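Local coordinates for protein MJ fibrillarin homologue (PDB 1FBN) that probably uses S-adenosyl-L-methionine to methylate ribose 2'-hydroxyls of rRNA and tRNA at sites chosen by a guide RNA, within box C/D ribonucleoprotein particles, at residues A[14-19]-A[24-29]; A[34-39]-A[119-124]; A[39-44]-A[48-53]; A[57-62]-A[68-73]. All blocks are in the same frame, centred on the assembly; numbering follows the deposited sequence.

Interaction 1. Residues A[14-19]-A[24-29]; sequences YEVDLG and RIATKS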
# COMPACT_ATOMS: atom_id res chain seq x y z
N TYR A 14 -3.58 -13.86 -2.44
CA TYR A 14 -3.53 -15.11 -3.19
C TYR A 14 -2.62 -15.14 -4.41
O TYR A 14 -2.59 -14.20 -5.20
CB TYR A 14 -4.96 -15.54 -3.58
CG TYR A 14 -5.86 -15.63 -2.37
CD1 TYR A 14 -6.52 -14.50 -1.90
CD2 TYR A 14 -5.93 -16.80 -1.62
CE1 TYR A 14 -7.22 -14.52 -0.69
CE2 TYR A 14 -6.63 -16.83 -0.41
CZ TYR A 14 -7.26 -15.69 0.05
OH TYR A 14 -7.91 -15.69 1.26
N GLU A 15 -1.86 -16.22 -4.51
CA GLU A 15 -0.97 -16.43 -5.65
C GLU A 15 -1.77 -17.18 -6.70
O GLU A 15 -2.38 -18.20 -6.40
CB GLU A 15 0.23 -17.28 -5.24
CG GLU A 15 1.19 -17.53 -6.37
CD GLU A 15 2.32 -18.43 -5.95
OE1 GLU A 15 2.12 -19.66 -5.96
OE2 GLU A 15 3.40 -17.91 -5.59
N VAL A 16 -1.78 -16.65 -7.92
CA VAL A 16 -2.51 -17.27 -9.02
C VAL A 16 -1.56 -17.83 -10.07
O VAL A 16 -0.84 -17.08 -10.74
CB VAL A 16 -3.48 -16.27 -9.68
CG1 VAL A 16 -4.24 -16.95 -10.81
CG2 VAL A 16 -4.45 -15.70 -8.65
N ASP A 17 -1.54 -19.16 -10.19
CA ASP A 17 -0.70 -19.84 -11.17
C ASP A 17 -1.59 -20.49 -12.23
O ASP A 17 -2.24 -21.51 -11.97
CB ASP A 17 0.19 -20.88 -10.49
CG ASP A 17 1.05 -21.68 -11.48
OD1 ASP A 17 1.61 -21.09 -12.43
OD2 ASP A 17 1.16 -22.91 -11.30
N LEU A 18 -1.66 -19.87 -13.41
CA LEU A 18 -2.46 -20.38 -14.51
C LEU A 18 -1.72 -21.45 -15.31
O LEU A 18 -2.26 -22.01 -16.26
CB LEU A 18 -2.90 -19.23 -15.42
CG LEU A 18 -3.74 -18.12 -14.78
CD1 LEU A 18 -4.13 -17.09 -15.83
CD2 LEU A 18 -4.98 -18.71 -14.12
N GLY A 19 -0.47 -21.72 -14.91
CA GLY A 19 0.34 -22.72 -15.58
C GLY A 19 1.09 -22.25 -16.82
O GLY A 19 1.50 -23.07 -17.64
N ARG A 24 1.37 -14.19 -10.88
CA ARG A 24 0.14 -13.42 -10.73
C ARG A 24 -0.39 -13.50 -9.30
O ARG A 24 -0.22 -14.51 -8.63
CB ARG A 24 -0.92 -13.95 -11.69
CG ARG A 24 -1.12 -13.10 -12.92
CD ARG A 24 -2.11 -13.73 -13.86
NE ARG A 24 -1.44 -14.69 -14.73
CZ ARG A 24 -1.37 -14.58 -16.05
NH1 ARG A 24 -1.94 -13.55 -16.66
NH2 ARG A 24 -0.72 -15.48 -16.75
N ILE A 25 -0.98 -12.41 -8.83
CA ILE A 25 -1.55 -12.37 -7.48
C ILE A 25 -2.93 -11.75 -7.49
O ILE A 25 -3.30 -11.03 -8.42
CB ILE A 25 -0.67 -11.58 -6.48
CG1 ILE A 25 -0.50 -10.13 -6.93
CG2 ILE A 25 0.68 -12.29 -6.26
CD1 ILE A 25 0.22 -9.26 -5.91
N ALA A 26 -3.69 -12.00 -6.43
CA ALA A 26 -5.04 -11.48 -6.33
C ALA A 26 -5.51 -11.37 -4.89
O ALA A 26 -4.83 -11.84 -3.97
CB ALA A 26 -6.00 -12.39 -7.12
N THR A 27 -6.63 -10.69 -4.70
CA THR A 27 -7.23 -10.55 -3.38
C THR A 27 -8.68 -11.04 -3.49
O THR A 27 -9.25 -11.08 -4.59
CB THR A 27 -7.19 -9.09 -2.85
OG1 THR A 27 -7.77 -8.20 -3.81
CG2 THR A 27 -5.77 -8.65 -2.55
N LYS A 28 -9.23 -11.48 -2.37
CA LYS A 28 -10.60 -11.96 -2.33
C LYS A 28 -11.51 -10.74 -2.14
O LYS A 28 -11.50 -10.10 -1.09
CB LYS A 28 -10.75 -12.95 -1.17
CG LYS A 28 -12.05 -13.71 -1.15
CD LYS A 28 -12.04 -14.72 -0.01
CE LYS A 28 -11.00 -15.80 -0.24
NZ LYS A 28 -11.01 -16.80 0.86
N SER A 29 -12.25 -10.40 -3.19
CA SER A 29 -13.15 -9.23 -3.19
C SER A 29 -14.18 -9.17 -2.06
O SER A 29 -14.85 -10.16 -1.76
CB SER A 29 -13.86 -9.14 -4.54
OG SER A 29 -14.73 -8.02 -4.59
O HOH W 1 -0.27 -17.15 -13.47
O HOH W 2 2.19 -17.44 -9.88
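Strands 14-17 and 25-28 run antiparallel as the two arms of a beta hairpin, their short axes 4.6 Å apart at closest approach and turned 130° from one N-to-C direction to the other. Y14 and A26 form a hydrogen-bonded pair: Y14 N gives to A26 O and A26 N to Y14 O, both at 2.8 Å. V16 N adds a 2.7 Å bond to R24 O. With CG anti to its carbonyl carbon (chi1 -55°), the Y14 ring turns its edge to A26 O and runs out beside K28, whose NZ gives a weak bond to Y14 OH. The ring of Y49 meets it edge-to-face. Cut back to alanine, this position would probably leave the aliphatic part of K28 without its neighbour and Y49 without its aromatic mate. At the other end, L18 CD1 sits over the centre of one face of the R24 guanidinium, 3.7 Å from R24 CZ. One water accepts from R24 NE and L18 N and donates to V16 O, while D20 takes R24 NH2 in a salt bridge. Where direct pairing stops, water and charge thus carry the hairpin on toward its turn.

Interaction 2. Residues A[34-39]-A[119-124]; sequences KKVYDE and AERENI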
# COMPACT_ATOMS: atom_id res chain seq x y z
N LYS A 34 -18.42 -6.37 -8.69
CA LYS A 34 -17.91 -5.04 -9.02
C LYS A 34 -16.44 -5.03 -9.39
O LYS A 34 -15.60 -5.65 -8.74
CB LYS A 34 -18.13 -4.08 -7.84
CG LYS A 34 -17.76 -2.62 -8.14
CD LYS A 34 -17.82 -1.76 -6.88
CE LYS A 34 -17.87 -0.26 -7.20
NZ LYS A 34 -16.72 0.19 -8.03
N LYS A 35 -16.13 -4.33 -10.49
CA LYS A 35 -14.76 -4.17 -10.93
C LYS A 35 -14.41 -2.71 -10.63
O LYS A 35 -15.11 -1.79 -11.06
CB LYS A 35 -14.61 -4.46 -12.42
CG LYS A 35 -14.67 -5.93 -12.77
CD LYS A 35 -14.27 -6.17 -14.21
CE LYS A 35 -14.31 -7.66 -14.56
NZ LYS A 35 -13.81 -7.90 -15.94
N VAL A 36 -13.38 -2.52 -9.82
CA VAL A 36 -12.93 -1.18 -9.43
C VAL A 36 -12.25 -0.46 -10.59
O VAL A 36 -12.57 0.69 -10.89
CB VAL A 36 -11.97 -1.25 -8.22
CG1 VAL A 36 -11.45 0.15 -7.87
CG2 VAL A 36 -12.69 -1.85 -7.02
N TYR A 37 -11.33 -1.16 -11.26
CA TYR A 37 -10.57 -0.58 -12.37
C TYR A 37 -10.44 -1.52 -13.58
O TYR A 37 -9.39 -1.56 -14.23
CB TYR A 37 -9.19 -0.13 -11.88
CG TYR A 37 -8.31 -1.23 -11.33
CD1 TYR A 37 -8.53 -1.77 -10.05
CD2 TYR A 37 -7.23 -1.72 -12.06
CE1 TYR A 37 -7.70 -2.77 -9.53
CE2 TYR A 37 -6.39 -2.72 -11.55
CZ TYR A 37 -6.63 -3.23 -10.29
OH TYR A 37 -5.79 -4.21 -9.80
N ASP A 38 -11.51 -2.24 -13.87
CA ASP A 38 -11.57 -3.19 -14.99
C ASP A 38 -10.49 -4.28 -14.89
O ASP A 38 -9.90 -4.70 -15.88
CB ASP A 38 -11.48 -2.44 -16.33
CG ASP A 38 -12.10 -3.23 -17.48
OD1 ASP A 38 -13.31 -3.54 -17.42
OD2 ASP A 38 -11.37 -3.54 -18.45
N GLU A 39 -10.25 -4.74 -13.66
CA GLU A 39 -9.28 -5.80 -13.41
C GLU A 39 -9.91 -7.14 -13.78
O GLU A 39 -11.13 -7.25 -13.85
CB GLU A 39 -8.89 -5.83 -11.92
CG GLU A 39 -9.63 -4.81 -11.04
CD GLU A 39 -10.99 -5.28 -10.56
OE1 GLU A 39 -11.45 -6.35 -10.98
OE2 GLU A 39 -11.60 -4.56 -9.74
N ALA A 119 -16.63 2.60 -3.53
CA ALA A 119 -18.03 2.77 -3.16
C ALA A 119 -18.55 1.92 -1.99
O ALA A 119 -18.74 2.43 -0.89
CB ALA A 119 -18.91 2.55 -4.39
N GLU A 120 -18.74 0.63 -2.24
CA GLU A 120 -19.29 -0.26 -1.22
C GLU A 120 -18.31 -0.88 -0.22
O GLU A 120 -18.71 -1.72 0.60
CB GLU A 120 -20.16 -1.33 -1.88
CG GLU A 120 -21.23 -0.74 -2.81
CD GLU A 120 -22.19 -1.78 -3.37
OE1 GLU A 120 -23.13 -2.16 -2.65
OE2 GLU A 120 -22.00 -2.21 -4.53
N ARG A 121 -17.04 -0.49 -0.28
CA ARG A 121 -16.03 -1.00 0.65
C ARG A 121 -16.08 -0.13 1.90
O ARG A 121 -15.34 0.84 2.04
CB ARG A 121 -14.64 -0.97 0.01
CG ARG A 121 -14.47 -2.03 -1.06
CD ARG A 121 -13.09 -2.05 -1.68
NE ARG A 121 -12.79 -3.36 -2.25
CZ ARG A 121 -13.39 -3.86 -3.33
NH1 ARG A 121 -14.31 -3.16 -3.97
NH2 ARG A 121 -13.10 -5.10 -3.73
N GLU A 122 -16.98 -0.50 2.81
CA GLU A 122 -17.20 0.26 4.03
C GLU A 122 -16.09 0.27 5.08
O GLU A 122 -16.18 1.04 6.04
CB GLU A 122 -18.54 -0.13 4.63
CG GLU A 122 -19.70 0.25 3.72
CD GLU A 122 -21.05 -0.18 4.25
OE1 GLU A 122 -21.52 0.43 5.23
OE2 GLU A 122 -21.64 -1.12 3.68
N ASN A 123 -15.06 -0.55 4.91
CA ASN A 123 -13.95 -0.56 5.86
C ASN A 123 -12.91 0.51 5.49
O ASN A 123 -11.90 0.68 6.16
CB ASN A 123 -13.30 -1.95 5.98
CG ASN A 123 -12.80 -2.49 4.67
OD1 ASN A 123 -13.32 -2.16 3.60
ND2 ASN A 123 -11.80 -3.36 4.74
N ILE A 124 -13.18 1.23 4.40
CA ILE A 124 -12.32 2.32 3.94
C ILE A 124 -12.96 3.62 4.45
O ILE A 124 -14.11 3.93 4.13
CB ILE A 124 -12.21 2.39 2.40
CG1 ILE A 124 -11.57 1.11 1.86
CG2 ILE A 124 -11.36 3.58 2.00
CD1 ILE A 124 -11.37 1.12 0.36
O HOH W 3 -15.16 -5.12 -5.99
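One water is gripped from both segments: it donates to K34 O at 2.8 Å and accepts from R121 NH1 at 2.9 Å, lying at the edge of the R121 guanidinium and in its plane. That bridge is the polar link between 34-39 and 119-124. Beside it the same nitrogen makes a van der Waals contact, V36 CG2 packing 3.7 Å from R121 NH1, with the two side chains crossing at a slant. R121 reaches this far because its chain is extended from CG to NE; its NH2 is held by a salt bridge to D94, which fixes the far end of the group. R50 NE also lies close to R121 NH2, and the shared D94 carboxylate probably offsets the like charges.

Both segments are loops. The first leads from strand 25-28 of the N-terminal antiparallel sheet to strand 41-44; the second follows helix 108-117 and enters strand 124-128, an outermost strand of the Rossmann-like methyltransferase sheet, so the contact joins a loop of the N-terminal sheet to a loop at the edge of the methyltransferase sheet. R121 is the centre of an inverse gamma turn and also opens a type I turn that ends at I124, closed by I124 N on R121 O.

Farther out, K34 CE rests 4.1 Å from A119 CB, its chain bent only at chi4 (-57°), and K34 NZ bonds to A117 O. Within the first loop V36 N donates to E39 OE2 at 2.7 Å, approaching from above the carboxylate plane.

Interaction 3. Residues A[39-44]-A[48-53]; sequences EKIIKI and EYRIWN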
# COMPACT_ATOMS: atom_id res chain seq x y z
N GLU A 39 -10.25 -4.74 -13.66
CA GLU A 39 -9.28 -5.80 -13.41
C GLU A 39 -9.91 -7.14 -13.78
O GLU A 39 -11.13 -7.25 -13.85
CB GLU A 39 -8.89 -5.83 -11.92
CG GLU A 39 -9.63 -4.81 -11.04
CD GLU A 39 -10.99 -5.28 -10.56
OE1 GLU A 39 -11.45 -6.35 -10.98
OE2 GLU A 39 -11.60 -4.56 -9.74
N LYS A 40 -9.08 -8.14 -14.05
CA LYS A 40 -9.60 -9.46 -14.39
C LYS A 40 -10.07 -10.17 -13.12
O LYS A 40 -9.52 -9.95 -12.04
CB LYS A 40 -8.55 -10.28 -15.15
CG LYS A 40 -8.25 -9.74 -16.55
CD LYS A 40 -9.52 -9.77 -17.42
CE LYS A 40 -9.39 -8.89 -18.65
NZ LYS A 40 -8.27 -9.29 -19.53
N ILE A 41 -11.12 -10.98 -13.24
CA ILE A 41 -11.69 -11.69 -12.10
C ILE A 41 -11.80 -13.20 -12.31
O ILE A 41 -12.09 -13.67 -13.41
CB ILE A 41 -13.10 -11.12 -11.73
CG1 ILE A 41 -12.96 -9.71 -11.15
CG2 ILE A 41 -13.82 -12.03 -10.73
CD1 ILE A 41 -14.28 -9.07 -10.71
N ILE A 42 -11.52 -13.96 -11.25
CA ILE A 42 -11.63 -15.42 -11.27
C ILE A 42 -12.74 -15.74 -10.27
O ILE A 42 -12.53 -15.70 -9.05
CB ILE A 42 -10.33 -16.12 -10.81
CG1 ILE A 42 -9.18 -15.79 -11.76
CG2 ILE A 42 -10.54 -17.63 -10.73
CD1 ILE A 42 -7.85 -16.40 -11.36
N LYS A 43 -13.94 -15.99 -10.78
CA LYS A 43 -15.09 -16.29 -9.93
C LYS A 43 -15.23 -17.78 -9.67
O LYS A 43 -15.49 -18.56 -10.59
CB LYS A 43 -16.37 -15.73 -10.56
CG LYS A 43 -17.60 -15.81 -9.66
CD LYS A 43 -18.76 -15.03 -10.26
CE LYS A 43 -20.03 -15.17 -9.42
NZ LYS A 43 -19.89 -14.64 -8.03
N ILE A 44 -15.03 -18.18 -8.42
CA ILE A 44 -15.14 -19.57 -8.01
C ILE A 44 -16.35 -19.67 -7.08
O ILE A 44 -16.25 -19.39 -5.89
CB ILE A 44 -13.89 -20.04 -7.23
CG1 ILE A 44 -12.62 -19.71 -8.02
CG2 ILE A 44 -13.96 -21.54 -6.98
CD1 ILE A 44 -12.46 -20.46 -9.32
N GLU A 48 -14.93 -14.10 -5.39
CA GLU A 48 -14.38 -13.44 -6.57
C GLU A 48 -12.96 -12.97 -6.28
O GLU A 48 -12.74 -12.15 -5.39
CB GLU A 48 -15.26 -12.27 -6.99
CG GLU A 48 -16.56 -12.68 -7.66
CD GLU A 48 -17.39 -11.52 -8.19
OE1 GLU A 48 -16.87 -10.38 -8.27
OE2 GLU A 48 -18.57 -11.74 -8.54
N TYR A 49 -11.99 -13.53 -7.00
CA TYR A 49 -10.60 -13.14 -6.82
C TYR A 49 -10.25 -12.08 -7.85
O TYR A 49 -10.35 -12.31 -9.06
CB TYR A 49 -9.68 -14.36 -6.96
CG TYR A 49 -9.88 -15.39 -5.88
CD1 TYR A 49 -10.81 -16.42 -6.03
CD2 TYR A 49 -9.14 -15.34 -4.70
CE1 TYR A 49 -11.00 -17.37 -5.03
CE2 TYR A 49 -9.33 -16.29 -3.69
CZ TYR A 49 -10.26 -17.30 -3.87
OH TYR A 49 -10.44 -18.25 -2.88
N ARG A 50 -9.88 -10.90 -7.37
CA ARG A 50 -9.52 -9.78 -8.24
C ARG A 50 -8.04 -9.78 -8.55
O ARG A 50 -7.21 -9.63 -7.65
CB ARG A 50 -9.90 -8.45 -7.59
CG ARG A 50 -11.37 -8.28 -7.30
CD ARG A 50 -11.70 -6.80 -7.14
NE ARG A 50 -11.02 -6.23 -5.99
CZ ARG A 50 -10.36 -5.08 -5.99
NH1 ARG A 50 -10.26 -4.34 -7.09
NH2 ARG A 50 -9.79 -4.67 -4.87
N ILE A 51 -7.70 -9.93 -9.83
CA ILE A 51 -6.31 -9.93 -10.27
C ILE A 51 -5.72 -8.55 -9.95
O ILE A 51 -6.20 -7.53 -10.43
CB ILE A 51 -6.19 -10.25 -11.78
CG1 ILE A 51 -6.70 -11.67 -12.06
CG2 ILE A 51 -4.75 -10.08 -12.25
CD1 ILE A 51 -6.01 -12.77 -11.26
N TRP A 52 -4.70 -8.56 -9.10
CA TRP A 52 -4.00 -7.36 -8.64
C TRP A 52 -2.87 -6.97 -9.59
O TRP A 52 -1.75 -7.47 -9.48
CB TRP A 52 -3.46 -7.66 -7.24
CG TRP A 52 -3.12 -6.49 -6.38
CD1 TRP A 52 -3.13 -5.16 -6.73
CD2 TRP A 52 -2.70 -6.54 -5.01
NE1 TRP A 52 -2.73 -4.39 -5.66
CE2 TRP A 52 -2.46 -5.21 -4.59
CE3 TRP A 52 -2.49 -7.58 -4.10
CZ2 TRP A 52 -2.03 -4.90 -3.30
CZ3 TRP A 52 -2.06 -7.27 -2.81
CH2 TRP A 52 -1.83 -5.94 -2.42
N ASN A 53 -3.17 -6.06 -10.51
CA ASN A 53 -2.22 -5.60 -11.52
C ASN A 53 -1.02 -4.78 -11.00
O ASN A 53 -1.20 -3.66 -10.52
CB ASN A 53 -2.98 -4.80 -12.60
CG ASN A 53 -2.17 -4.59 -13.87
OD1 ASN A 53 -0.95 -4.74 -13.90
ND2 ASN A 53 -2.87 -4.23 -14.94
O HOH W 4 -6.16 -7.10 -13.42
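R50 NH1 donates to E39 OE2 at 3.0 Å in a salt bridge that lies in the guanidinium plane but comes from above the carboxylate, the two planes being 66° apart. OE2 also takes the amide of V36, while E39 OE1 is buried without a polar partner. A glutamine in place of E39 would probably weaken the hold on R50 by removing the charge that faces its guanidinium.

The backbone pairing of this hairpin is well satisfied. I42 and Y49 form a hydrogen-bonded pair, each amide giving to the other's carbonyl at 3.0 Å, and I51 N gives to K40 O at 2.9 Å. Past that point water takes over, accepting from K40 N and donating to I51 O.

On the face of I41, K43, E48 and R50, K43 NZ forms a salt bridge with E48 OE2 at 3.2 Å, the oxygen offering its anti lone pair; the other oxygen, OE1, accepts from G33 N. On the face of I42 and Y49 the contacts are apolar: I42 CD1 meets I51 CD1 at 4.1 Å, and I44 CG1 lies near Y49 CE1.

Strand 41-44 is an outermost strand of the five-stranded antiparallel sheet, with 47-51 inside it, bonded in turn to 25-28. R50 continues to helix 87-95, where D94 and S90 bind its NH2, while W52 packs against helix 58-64.

Interaction 4. Residues A[57-62]-A[68-73]; sequences SKLAAA and KVMPIK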
# COMPACT_ATOMS: atom_id res chain seq x y z
N SER A 57 -0.61 -0.97 -9.54
CA SER A 57 -0.47 -0.90 -8.09
C SER A 57 0.97 -1.17 -7.65
O SER A 57 1.49 -2.26 -7.86
CB SER A 57 -1.42 -1.90 -7.42
OG SER A 57 -1.24 -1.94 -6.01
N LYS A 58 1.59 -0.18 -7.01
CA LYS A 58 2.96 -0.31 -6.53
C LYS A 58 3.13 -1.41 -5.48
O LYS A 58 4.20 -2.02 -5.38
CB LYS A 58 3.47 1.02 -5.98
CG LYS A 58 3.55 2.14 -7.01
CD LYS A 58 4.16 3.40 -6.42
CE LYS A 58 4.00 4.59 -7.35
NZ LYS A 58 2.55 4.91 -7.55
N LEU A 59 2.08 -1.66 -4.69
CA LEU A 59 2.12 -2.70 -3.67
C LEU A 59 2.13 -4.07 -4.35
O LEU A 59 2.89 -4.96 -3.95
CB LEU A 59 0.94 -2.56 -2.71
CG LEU A 59 0.88 -3.53 -1.53
CD1 LEU A 59 2.22 -3.56 -0.80
CD2 LEU A 59 -0.24 -3.12 -0.59
N ALA A 60 1.33 -4.23 -5.40
CA ALA A 60 1.30 -5.48 -6.16
C ALA A 60 2.66 -5.69 -6.82
O ALA A 60 3.18 -6.80 -6.85
CB ALA A 60 0.21 -5.45 -7.22
N ALA A 61 3.24 -4.60 -7.33
CA ALA A 61 4.55 -4.64 -7.98
C ALA A 61 5.62 -5.12 -7.00
O ALA A 61 6.48 -5.92 -7.36
CB ALA A 61 4.91 -3.26 -8.52
N ALA A 62 5.55 -4.62 -5.76
CA ALA A 62 6.50 -4.99 -4.72
C ALA A 62 6.40 -6.47 -4.40
O ALA A 62 7.42 -7.15 -4.25
CB ALA A 62 6.26 -4.15 -3.46
N LYS A 68 9.01 -9.76 0.99
CA LYS A 68 8.94 -10.88 1.94
C LYS A 68 8.21 -10.51 3.23
O LYS A 68 7.66 -11.38 3.91
CB LYS A 68 10.34 -11.40 2.28
CG LYS A 68 11.14 -11.88 1.08
CD LYS A 68 10.44 -13.00 0.34
CE LYS A 68 11.18 -13.34 -0.93
NZ LYS A 68 10.42 -14.30 -1.77
N VAL A 69 8.22 -9.23 3.58
CA VAL A 69 7.55 -8.75 4.79
C VAL A 69 6.28 -7.98 4.41
O VAL A 69 6.36 -6.86 3.89
CB VAL A 69 8.47 -7.81 5.62
CG1 VAL A 69 7.81 -7.45 6.94
CG2 VAL A 69 9.82 -8.47 5.86
N MSE A 70 5.13 -8.60 4.62
CA MSE A 70 3.84 -7.97 4.33
C MSE A 70 3.07 -7.96 5.64
O MSE A 70 2.44 -8.95 6.02
CB MSE A 70 3.08 -8.74 3.24
CG MSE A 70 1.67 -8.22 2.99
SE MSE A 70 1.60 -6.46 2.63
CE MSE A 70 0.04 -6.39 1.77
N PRO A 71 3.14 -6.83 6.37
CA PRO A 71 2.47 -6.62 7.67
C PRO A 71 0.95 -6.42 7.67
O PRO A 71 0.32 -6.55 8.72
CB PRO A 71 3.21 -5.41 8.22
CG PRO A 71 3.49 -4.61 6.99
CD PRO A 71 3.96 -5.67 6.02
N ILE A 72 0.37 -6.10 6.52
CA ILE A 72 -1.07 -5.90 6.45
C ILE A 72 -1.80 -7.23 6.58
O ILE A 72 -1.68 -8.10 5.72
CB ILE A 72 -1.48 -5.19 5.13
CG1 ILE A 72 -0.84 -3.80 5.08
CG2 ILE A 72 -3.01 -5.09 5.02
CD1 ILE A 72 -1.06 -3.05 3.78
N LYS A 73 -2.55 -7.39 7.67
CA LYS A 73 -3.30 -8.60 7.95
C LYS A 73 -4.81 -8.34 7.84
O LYS A 73 -5.23 -7.22 7.55
CB LYS A 73 -2.97 -9.11 9.36
CG LYS A 73 -1.48 -9.28 9.64
CD LYS A 73 -0.88 -10.44 8.86
CE LYS A 73 0.56 -10.70 9.29
NZ LYS A 73 1.11 -11.94 8.67
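L59 of helix 58-64 meets selenomethionine M70 and I72 in the buried seam where this helix packs on the Rossmann-like methyltransferase sheet; the loop carrying M70 and I72 runs from the helix to strand 77-81, the sheet's first strand in chain order. The contact is small, with 88 Å² buried over both sides, and purely apolar. L59 does its touching with one branch: CD2 lies 4.0 Å from M70 CE and 4.4 Å from I72 CD1, so a single methyl faces the ends of two side chains. L59 and M70 cross at about a right angle. M70 starts with CG anti to the backbone N (chi1 174°) and then bends at chi2 (54°), which carries its terminal methyl toward the helix. Around them M175, Y148 and M222, from three strands of the sheet, also pack on L59, and I72 touches V146.

Polar bonds here work within the helix or reach outward. S57 is the N-cap, its OG accepting weakly from A60 N, while A61 N gives to S57 O and A62 N to K58 O in the first turn. K58 NZ forms a salt bridge with D150, a residue predicted to bind S-adenosyl-L-methionine. The cofactor site therefore probably lies close to this end of the helix, and another predicted binding residue, T88, is hydrogen-bonded through its OG1 to S57 OG.

In the fold
From the N terminus, interaction 1 comes first and closes the short turn between strands 13-17 and 25-28. The chain then enters interaction 2, whose partner segment lies 80 residues on, so the long loop it closes encloses both interaction 3, the tight hairpin 41-44/47-51, and interaction 4, where the loop after helix 58-64 returns to the helix's first turn. Interactions 3 and 4 follow in series. Interactions 1 and 3 belong to one antiparallel sheet, joined by backbone bonds between strands 25-28 and 47-51. E39 is common to 2 and 3. W52 links 3 to 4 at S57 and L59, and I25 of interaction 1 packs on A60, tying the N-terminal sheet to the methyltransferase fold.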